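Local structure of BH1478 protein (Bacillus halodurans, 2QUP) at residues K68-V73 against D114-V119; K49-G54 against E135-L140; G54-E59 against I63-K68. The protein is of unknown function, belongs to the DUF327 family and folds as an up-and-down bundle of four long helices. All blocks are in the same frame, centred on the assembly; numbering follows the deposited sequence. Where two conformers were deposited one is given.

Contact 1 (K68-V73 against D114-V119); sequences KYKELV and DLTDAV
Tyr69 and Lys70 reach from helix 63-88 to Leu115 and Thr116 of helix 98-120, joining two antiparallel neighbours in an up-and-down four-helix bundle. The apolar half of the contact is buried. Methyl CD2 of Leu115 approaches the tyrosine ring obliquely, 3.6 Å from Tyr69 CE2, on a side chain that runs roughly perpendicular to that of the tyrosine. Tyr69 holds CG anti to its own N (chi1 -178°), which sends the ring inward, where Val73 CG2 from the next turn lies over one face. A broad ring suits this place because it also touches Val133 and Ile136 of helix 126-144, while Leu115 packs on Met132 of that helix.

The polar half lies nearer the surface. The ammonium of Lys70 donates a hydrogen bond to the hydroxyl of Thr116, with NZ and OG1 2.8 Å apart. A long chain is needed to span the gap, since the CA atoms of Lys70 and Thr116 are 9.3 Å apart. NZ has a second partner in a bound glycerol, probably from the crystallisation liquor. The hydroxyl is gripped from within its own helix too: turned to the side of the backbone N, Thr116 OG1 also bonds the carbonyl O of Leu112.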
ATOM      1  N   LYS A  68       2.476  -4.307 -13.331  1.00 27.12           N
ATOM      2  CA  LYS A  68       1.444  -4.982 -12.542  0.50 27.20           C
ATOM      3  C   LYS A  68       1.560  -4.650 -11.045  1.00 28.08           C
ATOM      4  O   LYS A  68       0.558  -4.440 -10.379  1.00 20.66           O
ATOM      5  CB  LYS A  68       1.439  -6.498 -12.795  0.50 27.16           C
ATOM      6  CG  LYS A  68       0.452  -7.261 -11.915  0.50 31.77           C
ATOM      7  CD  LYS A  68      -0.113  -8.523 -12.544  0.50 40.42           C
ATOM      8  CE  LYS A  68      -1.127  -9.169 -11.609  0.50 37.66           C
ATOM      9  NZ  LYS A  68      -2.135  -8.174 -11.157  0.50 31.70           N
ATOM     10  N   TYR A  69       2.787  -4.574 -10.545  1.00 17.37           N
ATOM     11  CA  TYR A  69       3.087  -4.195  -9.153  1.00 20.39           C
ATOM     12  C   TYR A  69       2.558  -2.804  -8.787  1.00 22.93           C
ATOM     13  O   TYR A  69       1.797  -2.642  -7.823  1.00 30.07           O
ATOM     14  CB  TYR A  69       4.614  -4.211  -8.936  1.00 20.22           C
ATOM     15  CG  TYR A  69       5.002  -3.872  -7.513  1.00 26.84           C
ATOM     16  CD1 TYR A  69       4.746  -4.764  -6.474  1.00 31.56           C
ATOM     17  CD2 TYR A  69       5.597  -2.649  -7.198  1.00 32.54           C
ATOM     18  CE1 TYR A  69       5.089  -4.458  -5.161  1.00 27.68           C
ATOM     19  CE2 TYR A  69       5.930  -2.328  -5.884  1.00 26.99           C
ATOM     20  CZ  TYR A  69       5.682  -3.243  -4.877  1.00 26.76           C
ATOM     21  OH  TYR A  69       6.017  -2.937  -3.585  1.00 27.39           O
ATOM     22  N   LYS A  70       2.948  -1.813  -9.584  1.00 24.43           N
ATOM     23  CA  LYS A  70       2.582  -0.431  -9.330  1.00 23.96           C
ATOM     24  C   LYS A  70       1.091  -0.202  -9.545  1.00 24.04           C
ATOM     25  O   LYS A  70       0.532   0.656  -8.898  1.00 27.70           O
ATOM     26  CB  LYS A  70       3.426   0.518 -10.176  1.00 25.59           C
ATOM     27  CG  LYS A  70       4.906   0.519  -9.757  1.00 31.16           C
ATOM     28  CD  LYS A  70       5.800   1.226 -10.749  1.00 40.71           C
ATOM     29  CE  LYS A  70       5.378   2.647 -11.055  1.00 43.98           C
ATOM     30  NZ  LYS A  70       6.468   3.291 -11.838  1.00 36.69           N
ATOM     31  N   GLU A  71       0.451  -0.985 -10.407  1.00 26.93           N
ATOM     32  CA  GLU A  71      -0.995  -0.835 -10.539  0.50 31.53           C
ATOM     33  C   GLU A  71      -1.753  -1.352  -9.319  1.00 31.34           C
ATOM     34  O   GLU A  71      -2.802  -0.810  -8.979  1.00 35.85           O
ATOM     35  CB  GLU A  71      -1.519  -1.406 -11.858  0.50 35.77           C
ATOM     36  CG  GLU A  71      -1.352  -0.433 -13.053  0.50 42.61           C
ATOM     37  CD  GLU A  71      -2.421   0.664 -13.098  0.50 48.81           C
ATOM     38  OE1 GLU A  71      -2.115   1.825 -12.746  0.50 45.67           O
ATOM     39  OE2 GLU A  71      -3.571   0.364 -13.487  0.50 53.95           O
ATOM     40  N   LEU A  72      -1.204  -2.357  -8.642  1.00 30.69           N
ATOM     41  CA  LEU A  72      -1.762  -2.844  -7.405  1.00 23.78           C
ATOM     42  C   LEU A  72      -1.489  -1.865  -6.263  1.00 23.37           C
ATOM     43  O   LEU A  72      -2.376  -1.585  -5.455  1.00 23.70           O
ATOM     44  CB  LEU A  72      -1.199  -4.237  -7.092  1.00 20.41           C
ATOM     45  CG  LEU A  72      -1.646  -5.421  -7.942  1.00 28.56           C
ATOM     46  CD1 LEU A  72      -0.909  -6.648  -7.476  1.00 26.11           C
ATOM     47  CD2 LEU A  72      -3.157  -5.652  -7.813  1.00 25.02           C
ATOM     48  N   VAL A  73      -0.252  -1.355  -6.190  1.00 22.24           N
ATOM     49  CA  VAL A  73       0.150  -0.510  -5.097  1.00 17.54           C
ATOM     50  C   VAL A  73      -0.645   0.789  -5.132  1.00 25.49           C
ATOM     51  O   VAL A  73      -1.181   1.225  -4.106  1.00 30.13           O
ATOM     52  CB  VAL A  73       1.666  -0.199  -5.138  1.00 21.65           C
ATOM     53  CG1 VAL A  73       1.959   0.949  -4.202  1.00 16.98           C
ATOM     54  CG2 VAL A  73       2.443  -1.404  -4.684  1.00 17.87           C
ATOM     55  N   ASP A 114      11.943   5.335  -7.172  1.00 26.33           N
ATOM     56  CA  ASP A 114      13.291   4.784  -6.956  1.00 30.02           C
ATOM     57  C   ASP A 114      13.405   3.316  -7.344  1.00 32.94           C
ATOM     58  O   ASP A 114      14.489   2.814  -7.696  1.00 24.27           O
ATOM     59  CB  ASP A 114      13.683   4.930  -5.489  1.00 32.79           C
ATOM     60  CG  ASP A 114      14.089   6.338  -5.134  1.00 38.59           C
ATOM     61  OD1 ASP A 114      14.342   6.573  -3.940  1.00 42.01           O
ATOM     62  OD2 ASP A 114      14.160   7.204  -6.040  1.00 42.90           O
ATOM     63  N   LEU A 115      12.275   2.639  -7.249  1.00 20.09           N
ATOM     64  CA  LEU A 115      12.148   1.253  -7.636  1.00 27.63           C
ATOM     65  C   LEU A 115      12.156   1.102  -9.150  1.00 29.21           C
ATOM     66  O   LEU A 115      12.889   0.273  -9.672  1.00 27.89           O
ATOM     67  CB  LEU A 115      10.842   0.667  -7.063  1.00 27.27           C
ATOM     68  CG  LEU A 115      10.492  -0.775  -7.421  1.00 28.84           C
ATOM     69  CD1 LEU A 115      11.493  -1.752  -6.809  1.00 23.92           C
ATOM     70  CD2 LEU A 115       9.094  -1.098  -6.949  1.00 24.36           C
ATOM     71  N   THR A 116      11.320   1.889  -9.838  1.00 23.89           N
ATOM     72  CA  THR A 116      11.367   2.026 -11.282  1.00 24.77           C
ATOM     73  C   THR A 116      12.770   2.189 -11.833  1.00 28.65           C
ATOM     74  O   THR A 116      13.167   1.484 -12.751  1.00 31.34           O
ATOM     75  CB  THR A 116      10.463   3.140 -11.763  1.00 24.62           C
ATOM     76  OG1 THR A 116       9.177   2.967 -11.164  1.00 26.12           O
ATOM     77  CG2 THR A 116      10.284   3.055 -13.269  1.00 27.95           C
ATOM     78  N   ASP A 117      13.532   3.080 -11.222  1.00 22.89           N
ATOM     79  CA  ASP A 117      14.908   3.297 -11.591  1.00 27.02           C
ATOM     80  C   ASP A 117      15.759   2.049 -11.472  1.00 28.64           C
ATOM     81  O   ASP A 117      16.548   1.734 -12.370  1.00 33.45           O
ATOM     82  CB  ASP A 117      15.482   4.398 -10.724  1.00 19.92           C
ATOM     83  CG  ASP A 117      16.132   5.465 -11.535  1.00 44.39           C
ATOM     84  OD1 ASP A 117      15.418   6.157 -12.302  1.00 47.14           O
ATOM     85  OD2 ASP A 117      17.370   5.589 -11.422  1.00 59.89           O
ATOM     86  N   ALA A 118      15.592   1.343 -10.361  1.00 31.34           N
ATOM     87  CA  ALA A 118      16.423   0.195 -10.031  1.00 31.16           C
ATOM     88  C   ALA A 118      16.124  -0.966 -10.980  1.00 33.61           C
ATOM     89  O   ALA A 118      17.013  -1.721 -11.361  1.00 34.05           O
ATOM     90  CB  ALA A 118      16.176  -0.217  -8.601  1.00 27.91           C
ATOM     91  N   VAL A 119      14.859  -1.082 -11.362  1.00 24.85           N
ATOM     92  CA  VAL A 119      14.399  -2.069 -12.323  1.00 30.25           C
ATOM     93  C   VAL A 119      14.862  -1.698 -13.742  1.00 34.40           C
ATOM     94  O   VAL A 119      15.193  -2.572 -14.546  1.00 38.87           O
ATOM     95  CB  VAL A 119      12.831  -2.228 -12.222  1.00 24.49           C
ATOM     96  CG1 VAL A 119      12.249  -2.988 -13.395  1.00 27.76           C
ATOM     97  CG2 VAL A 119      12.453  -2.910 -10.919  1.00 28.30           C
TER

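Contact 2 (K49-G54 against E135-L140); sequences KIDDQG and EIKGLL
Lys137 carries its ammonium end to the mouth of the Asp51 carboxylate, its chain coming in nearly square to that of the acid. NZ of Lys137 lies 3.2 Å from Asp51 OD1 and equally far from Asp51 OD2, so the salt bridge is two-pronged. Both oxygens are met on their syn sides, with NZ lifted 17° out of the carboxylate plane. The lysine chain is extended throughout from CG, with chi1 at 180°, and its aliphatic part runs past the acid: Lys137 CE comes within 3.5 Å of Asp51 OD1. Such a pair suits a partly exposed seam, where opposite charges can meet at the chain ends while the lysine methylenes bridge the gap, Lys137 CD also passing close to Asp51 OD1.

The helices involved, 27-60 and 126-144, are the first and last of the four-helix bundle and run antiparallel here. Inward of the ion pair the seam becomes hydrocarbon. Ile50 CD1 and Leu140 CD1 face each other at 4.3 Å, a light touch between two buried branched residues that belong to the common core. Ile50 packs on Phe76 of helix 63-88, and Leu140 on Val77 of the same helix and on Met47.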
ATOM      1  N   LYS A  49      -2.147 -10.056  -2.856  1.00 24.30           N
ATOM      2  CA  LYS A  49      -1.751  -9.829  -4.250  1.00 21.27           C
ATOM      3  C   LYS A  49      -0.459  -9.017  -4.359  1.00 22.69           C
ATOM      4  O   LYS A  49       0.480  -9.411  -5.035  1.00 29.31           O
ATOM      5  CB  LYS A  49      -2.852  -9.086  -4.972  1.00 20.03           C
ATOM      6  CG  LYS A  49      -4.084  -9.934  -5.195  1.00 23.66           C
ATOM      7  CD  LYS A  49      -5.166  -9.097  -5.861  1.00 34.63           C
ATOM      8  CE  LYS A  49      -6.298  -9.971  -6.329  1.00 36.37           C
ATOM      9  NZ  LYS A  49      -7.306 -10.099  -5.257  1.00 47.40           N
ATOM     10  N   ILE A  50      -0.407  -7.901  -3.659  1.00 22.47           N
ATOM     11  CA  ILE A  50       0.787  -7.056  -3.646  1.00 24.35           C
ATOM     12  C   ILE A  50       2.035  -7.819  -3.201  1.00 23.96           C
ATOM     13  O   ILE A  50       3.093  -7.670  -3.812  1.00 28.29           O
ATOM     14  CB  ILE A  50       0.556  -5.773  -2.811  1.00 28.10           C
ATOM     15  CG1 ILE A  50      -0.480  -4.868  -3.484  1.00 15.65           C
ATOM     16  CG2 ILE A  50       1.806  -4.949  -2.696  1.00 16.32           C
ATOM     17  CD1 ILE A  50      -0.883  -3.705  -2.606  1.00 11.49           C
ATOM     18  N   ASP A  51       1.911  -8.641  -2.160  1.00 25.80           N
ATOM     19  CA  ASP A  51       3.026  -9.492  -1.694  1.00 30.13           C
ATOM     20  C   ASP A  51       3.509 -10.462  -2.772  1.00 29.33           C
ATOM     21  O   ASP A  51       4.710 -10.642  -2.980  1.00 20.96           O
ATOM     22  CB  ASP A  51       2.597 -10.322  -0.483  1.00 35.24           C
ATOM     23  CG  ASP A  51       2.657  -9.551   0.800  1.00 42.54           C
ATOM     24  OD1 ASP A  51       3.448  -8.590   0.892  1.00 58.22           O
ATOM     25  OD2 ASP A  51       1.909  -9.915   1.727  1.00 55.95           O
ATOM     26  N   ASP A  52       2.554 -11.097  -3.441  1.00 21.74           N
ATOM     27  CA  ASP A  52       2.852 -12.084  -4.484  1.00 29.91           C
ATOM     28  C   ASP A  52       3.482 -11.440  -5.721  1.00 26.67           C
ATOM     29  O   ASP A  52       4.382 -12.013  -6.358  1.00 31.77           O
ATOM     30  CB  ASP A  52       1.564 -12.797  -4.918  1.00 29.03           C
ATOM     31  CG  ASP A  52       1.081 -13.797  -3.905  1.00 41.37           C
ATOM     32  OD1 ASP A  52       1.918 -14.314  -3.133  1.00 31.72           O
ATOM     33  OD2 ASP A  52      -0.146 -14.067  -3.893  1.00 43.37           O
ATOM     34  N   GLN A  53       2.998 -10.247  -6.061  1.00 22.28           N
ATOM     35  CA  GLN A  53       3.473  -9.558  -7.238  1.00 19.48           C
ATOM     36  C   GLN A  53       4.845  -8.933  -6.947  1.00 22.55           C
ATOM     37  O   GLN A  53       5.641  -8.737  -7.843  1.00 22.53           O
ATOM     38  CB  GLN A  53       2.443  -8.504  -7.675  1.00 25.53           C
ATOM     39  CG  GLN A  53       2.745  -7.803  -9.003  1.00 27.85           C
ATOM     40  CD  GLN A  53       3.143  -8.740 -10.135  1.00 32.38           C
ATOM     41  OE1 GLN A  53       2.418  -9.667 -10.469  1.00 33.87           O
ATOM     42  NE2 GLN A  53       4.286  -8.471 -10.752  1.00 26.07           N
ATOM     43  N   GLY A  54       5.111  -8.635  -5.686  1.00 20.64           N
ATOM     44  CA  GLY A  54       6.330  -7.918  -5.339  1.00 21.26           C
ATOM     45  C   GLY A  54       7.445  -8.926  -5.363  1.00 15.88           C
ATOM     46  O   GLY A  54       8.553  -8.645  -5.813  1.00 34.10           O
ATOM     47  N   GLU A 135      10.035  -2.432   2.013  1.00 28.24           N
ATOM     48  CA  GLU A 135       9.969  -1.067   2.521  1.00 24.17           C
ATOM     49  C   GLU A 135       8.669  -0.410   2.170  1.00 22.09           C
ATOM     50  O   GLU A 135       8.045   0.208   3.007  1.00 27.44           O
ATOM     51  CB  GLU A 135      11.031  -0.243   1.849  1.00 26.13           C
ATOM     52  CG  GLU A 135      12.248  -0.057   2.669  1.00 36.57           C
ATOM     53  CD  GLU A 135      13.043   1.108   2.173  1.00 55.64           C
ATOM     54  OE1 GLU A 135      14.066   0.865   1.503  1.00 58.45           O
ATOM     55  OE2 GLU A 135      12.625   2.264   2.427  1.00 62.49           O
ATOM     56  N   ILE A 136       8.321  -0.505   0.899  1.00 14.41           N
ATOM     57  CA  ILE A 136       7.059   0.020   0.381  1.00 22.88           C
ATOM     58  C   ILE A 136       5.923  -0.553   1.186  1.00 11.90           C
ATOM     59  O   ILE A 136       5.117   0.210   1.713  1.00 34.76           O
ATOM     60  CB  ILE A 136       6.911  -0.253  -1.141  1.00 18.20           C
ATOM     61  CG1 ILE A 136       7.896   0.651  -1.905  1.00 15.35           C
ATOM     62  CG2 ILE A 136       5.440  -0.021  -1.625  1.00 17.57           C
ATOM     63  CD1 ILE A 136       8.339   0.130  -3.283  1.00 22.18           C
ATOM     64  N   LYS A 137       5.876  -1.890   1.317  1.00 17.38           N
ATOM     65  CA  LYS A 137       4.814  -2.570   2.094  1.00 16.37           C
ATOM     66  C   LYS A 137       4.755  -2.011   3.513  1.00 28.71           C
ATOM     67  O   LYS A 137       3.673  -1.727   4.020  1.00 17.46           O
ATOM     68  CB  LYS A 137       5.048  -4.079   2.170  1.00 23.53           C
ATOM     69  CG  LYS A 137       3.985  -4.826   2.959  1.00 18.77           C
ATOM     70  CD  LYS A 137       4.427  -6.207   3.400  1.00 23.30           C
ATOM     71  CE  LYS A 137       3.229  -6.949   4.016  1.00 31.56           C
ATOM     72  NZ  LYS A 137       3.424  -8.428   4.071  1.00 24.89           N
ATOM     73  N   GLY A 138       5.925  -1.812   4.128  1.00 15.56           N
ATOM     74  CA  GLY A 138       6.014  -1.179   5.441  1.00 22.92           C
ATOM     75  C   GLY A 138       5.383   0.197   5.527  1.00 30.33           C
ATOM     76  O   GLY A 138       4.644   0.490   6.460  1.00 37.01           O
ATOM     77  N   LEU A 139       5.652   1.042   4.541  1.00 24.00           N
ATOM     78  CA  LEU A 139       4.933   2.296   4.422  1.00 23.14           C
ATOM     79  C   LEU A 139       3.424   2.066   4.173  1.00 20.69           C
ATOM     80  O   LEU A 139       2.575   2.725   4.789  1.00 25.75           O
ATOM     81  CB  LEU A 139       5.564   3.155   3.331  1.00 24.67           C
ATOM     82  CG  LEU A 139       7.031   3.548   3.591  1.00 29.13           C
ATOM     83  CD1 LEU A 139       7.693   4.106   2.342  1.00 33.47           C
ATOM     84  CD2 LEU A 139       7.112   4.542   4.713  1.00 23.59           C
ATOM     85  N   LEU A 140       3.095   1.127   3.304  1.00 24.57           N
ATOM     86  CA  LEU A 140       1.687   0.944   2.869  1.00 15.72           C
ATOM     87  C   LEU A 140       0.709   0.605   3.978  1.00 28.48           C
ATOM     88  O   LEU A 140      -0.447   1.088   4.015  1.00 23.35           O
ATOM     89  CB  LEU A 140       1.605  -0.155   1.814  1.00 22.88           C
ATOM     90  CG  LEU A 140       1.947   0.161   0.352  1.00 24.83           C
ATOM     91  CD1 LEU A 140       1.784  -1.096  -0.471  1.00 10.24           C
ATOM     92  CD2 LEU A 140       1.119   1.295  -0.241  1.00 21.40           C
TER

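Contact 3 (G54-E59 against I63-K68); sequences GKLLSE and IEELRK
A tight helical hairpin forms here, the first turn of the four-helix bundle, in which the end of helix 27-60 packs against the start of helix 63-88. The short axes run nearly antiparallel, at 163°, and approach to 8.9 Å. The backbones come closest at Leu57 and Glu65, whose CA atoms are 5.2 Å apart, and there the first carbons meet: Leu57 CB is 4.2 Å from Glu65 CB.

Inward of this point the side chains that meet are apolar. Leu57 and Leu66 run alongside each other with their ends in the same direction, Leu57 CD2 being 4.0 Å from Leu66 CD1. The other methyl, Leu57 CD1, rests against the backbone at the N of Leu66. Leucine fits both buried positions, since helix 98-120 comes up beside them, with Val119 against Leu57 and Leu115 against Leu66.

Outward, on the solvent side, Leu56 lies against the side chain of Glu65. Glu65 bends at chi2 (-39°), which brings the OE2 side of the carboxylate against Leu56 while its CG stays near Leu56 CG. The acid's polar partner is Gln53, one turn before Leu57, whose NE2 bonds OE2; that same oxygen, Glu65 OE2, sits 3.5 Å from methyl CD2 of Leu56.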
ATOM      1  N   GLY A  54       5.111  -8.635  -5.686  1.00 20.64           N
ATOM      2  CA  GLY A  54       6.330  -7.918  -5.339  1.00 21.26           C
ATOM      3  C   GLY A  54       7.445  -8.926  -5.363  1.00 15.88           C
ATOM      4  O   GLY A  54       8.553  -8.645  -5.813  1.00 34.10           O
ATOM      5  N   LYS A  55       7.129 -10.108  -4.843  1.00 22.57           N
ATOM      6  CA  LYS A  55       7.947 -11.287  -4.987  1.00 20.30           C
ATOM      7  C   LYS A  55       8.236 -11.692  -6.431  1.00 20.03           C
ATOM      8  O   LYS A  55       9.408 -11.860  -6.796  1.00 21.51           O
ATOM      9  CB  LYS A  55       7.348 -12.441  -4.186  1.00 24.66           C
ATOM     10  CG  LYS A  55       8.040 -13.775  -4.418  1.00 32.98           C
ATOM     11  CD  LYS A  55       8.808 -14.200  -3.195  1.00 48.59           C
ATOM     12  CE  LYS A  55      10.254 -13.762  -3.262  1.00 48.90           C
ATOM     13  NZ  LYS A  55      10.925 -14.005  -1.949  1.00 44.60           N
ATOM     14  N   LEU A  56       7.190 -11.845  -7.255  1.00 19.35           N
ATOM     15  CA  LEU A  56       7.357 -12.067  -8.707  1.00 22.19           C
ATOM     16  C   LEU A  56       8.295 -11.072  -9.342  1.00 23.32           C
ATOM     17  O   LEU A  56       9.179 -11.475 -10.091  1.00 31.49           O
ATOM     18  CB  LEU A  56       6.012 -11.982  -9.450  1.00 22.90           C
ATOM     19  CG  LEU A  56       5.977 -12.509 -10.878  1.00 30.14           C
ATOM     20  CD1 LEU A  56       6.714 -13.829 -10.965  1.00 37.51           C
ATOM     21  CD2 LEU A  56       4.520 -12.696 -11.328  1.00 20.04           C
ATOM     22  N   LEU A  57       8.105  -9.783  -9.030  1.00 25.39           N
ATOM     23  CA  LEU A  57       8.920  -8.711  -9.605  1.00 21.92           C
ATOM     24  C   LEU A  57      10.347  -8.854  -9.164  1.00 19.24           C
ATOM     25  O   LEU A  57      11.229  -8.625  -9.958  1.00 23.89           O
ATOM     26  CB  LEU A  57       8.424  -7.312  -9.214  1.00 25.63           C
ATOM     27  CG  LEU A  57       9.386  -6.115  -9.396  1.00 21.99           C
ATOM     28  CD1 LEU A  57       9.764  -5.865 -10.859  1.00 20.92           C
ATOM     29  CD2 LEU A  57       8.794  -4.859  -8.772  1.00 27.75           C
ATOM     30  N   SER A  58      10.573  -9.236  -7.915  1.00 27.02           N
ATOM     31  CA  SER A  58      11.935  -9.458  -7.409  0.50 20.86           C
ATOM     32  C   SER A  58      12.656 -10.606  -8.145  1.00 28.75           C
ATOM     33  O   SER A  58      13.898 -10.584  -8.319  1.00 28.32           O
ATOM     34  CB  SER A  58      11.880  -9.742  -5.914  0.50 22.19           C
ATOM     35  OG  SER A  58      11.560 -11.099  -5.687  0.50 10.83           O
ATOM     36  N   GLU A  59      11.874 -11.598  -8.577  1.00 33.39           N
ATOM     37  CA  GLU A  59      12.371 -12.766  -9.302  1.00 35.37           C
ATOM     38  C   GLU A  59      12.543 -12.467 -10.795  1.00 37.22           C
ATOM     39  O   GLU A  59      13.554 -12.826 -11.382  1.00 39.60           O
ATOM     40  CB  GLU A  59      11.394 -13.948  -9.152  1.00 37.12           C
ATOM     41  CG  GLU A  59      11.194 -14.506  -7.743  1.00 44.38           C
ATOM     42  CD  GLU A  59      12.425 -15.203  -7.173  1.00 55.19           C
ATOM     43  OE1 GLU A  59      12.920 -14.733  -6.128  1.00 56.36           O
ATOM     44  OE2 GLU A  59      12.890 -16.218  -7.747  1.00 57.44           O
ATOM     45  N   ILE A  63       9.809  -4.907 -16.728  1.00 22.51           N
ATOM     46  CA  ILE A  63       8.887  -3.763 -16.695  1.00 24.73           C
ATOM     47  C   ILE A  63       7.431  -4.239 -16.721  1.00 27.16           C
ATOM     48  O   ILE A  63       6.542  -3.590 -16.154  1.00 35.98           O
ATOM     49  CB  ILE A  63       9.174  -2.758 -17.856  1.00 20.79           C
ATOM     50  CG1 ILE A  63      10.536  -2.106 -17.648  1.00 21.77           C
ATOM     51  CG2 ILE A  63       8.127  -1.655 -17.940  1.00 17.25           C
ATOM     52  CD1 ILE A  63      11.285  -1.914 -18.931  1.00 34.78           C
ATOM     53  N   GLU A  64       7.196  -5.393 -17.340  1.00 25.05           N
ATOM     54  CA  GLU A  64       5.890  -6.009 -17.300  1.00 22.56           C
ATOM     55  C   GLU A  64       5.453  -6.347 -15.869  1.00 28.97           C
ATOM     56  O   GLU A  64       4.281  -6.211 -15.518  1.00 21.79           O
ATOM     57  CB  GLU A  64       5.884  -7.254 -18.168  1.00 25.60           C
ATOM     58  CG  GLU A  64       4.533  -8.013 -18.186  1.00 18.02           C
ATOM     59  CD  GLU A  64       4.679  -9.449 -18.695  1.00 32.09           C
ATOM     60  OE1 GLU A  64       3.639 -10.106 -18.949  1.00 19.14           O
ATOM     61  OE2 GLU A  64       5.837  -9.922 -18.832  1.00 18.40           O
ATOM     62  N   GLU A  65       6.386  -6.793 -15.036  1.00 18.43           N
ATOM     63  CA  GLU A  65       6.025  -7.142 -13.662  1.00 25.00           C
ATOM     64  C   GLU A  65       5.950  -5.895 -12.778  1.00 23.81           C
ATOM     65  O   GLU A  65       5.118  -5.829 -11.879  1.00 23.54           O
ATOM     66  CB  GLU A  65       6.931  -8.251 -13.053  1.00 18.68           C
ATOM     67  CG  GLU A  65       6.869  -9.675 -13.766  1.00 21.86           C
ATOM     68  CD  GLU A  65       5.459 -10.111 -14.236  1.00 25.62           C
ATOM     69  OE1 GLU A  65       5.332 -10.671 -15.341  1.00 20.83           O
ATOM     70  OE2 GLU A  65       4.493  -9.919 -13.484  1.00 30.85           O
ATOM     71  N   LEU A  66       6.808  -4.912 -13.066  1.00 27.68           N
ATOM     72  CA  LEU A  66       6.717  -3.563 -12.499  1.00 22.03           C
ATOM     73  C   LEU A  66       5.352  -2.902 -12.751  1.00 25.31           C
ATOM     74  O   LEU A  66       4.701  -2.415 -11.829  1.00 25.97           O
ATOM     75  CB  LEU A  66       7.870  -2.683 -13.000  1.00 17.94           C
ATOM     76  CG  LEU A  66       8.055  -1.324 -12.316  1.00 28.98           C
ATOM     77  CD1 LEU A  66       8.526  -1.406 -10.854  1.00 33.72           C
ATOM     78  CD2 LEU A  66       8.978  -0.458 -13.111  1.00 26.70           C
ATOM     79  N   ARG A  67       4.914  -2.917 -13.992  1.00 21.60           N
ATOM     80  CA  ARG A  67       3.609  -2.379 -14.337  1.00 26.88           C
ATOM     81  C   ARG A  67       2.519  -2.978 -13.436  1.00 21.35           C
ATOM     82  O   ARG A  67       1.743  -2.231 -12.828  1.00 28.68           O
ATOM     83  CB  ARG A  67       3.288  -2.649 -15.813  1.00 31.98           C
ATOM     84  CG  ARG A  67       3.723  -1.554 -16.798  1.00 38.06           C
ATOM     85  CD  ARG A  67       3.845  -2.054 -18.266  1.00 38.11           C
ATOM     86  NE  ARG A  67       2.861  -3.080 -18.624  1.00 44.22           N
ATOM     87  CZ  ARG A  67       3.110  -4.141 -19.394  1.00 45.28           C
ATOM     88  NH1 ARG A  67       4.310  -4.341 -19.924  1.00 35.53           N
ATOM     89  NH2 ARG A  67       2.142  -5.007 -19.651  1.00 39.51           N
ATOM     90  N   LYS A  68       2.476  -4.307 -13.331  1.00 27.12           N
ATOM     91  CA  LYS A  68       1.444  -4.982 -12.542  0.50 27.20           C
ATOM     92  C   LYS A  68       1.560  -4.650 -11.045  1.00 28.08           C
ATOM     93  O   LYS A  68       0.558  -4.440 -10.379  1.00 20.66           O
ATOM     94  CB  LYS A  68       1.439  -6.498 -12.795  0.50 27.16           C
ATOM     95  CG  LYS A  68       0.452  -7.261 -11.915  0.50 31.77           C
ATOM     96  CD  LYS A  68      -0.113  -8.523 -12.544  0.50 40.42           C
ATOM     97  CE  LYS A  68      -1.127  -9.169 -11.609  0.50 37.66           C
ATOM     98  NZ  LYS A  68      -2.135  -8.174 -11.157  0.50 31.70           N
TER

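How the contacts relate
From the N terminus, helix 27-60 first supplies 49-54 and then, through the shared Gly54, 54-59. The chain turns at once, and 63-68 closes contact 3, the shortest loop. Helix 63-88 continues through the shared Lys68 into 68-73, and contact 1 closes the next loop when 114-119 arrives on helix 98-120. These two loops follow in series, and the wide one of contact 2, completed by 135-140 on helix 126-144, encloses both. Helices 27-60 with 63-88, 63-88 with 98-120, and 27-60 with 126-144 are thereby joined. The contacts also touch one another: Tyr69 CE1 lies 3.7 Å from Gly54 CA, and Thr116 CG2 3.8 Å from Leu66 CD2.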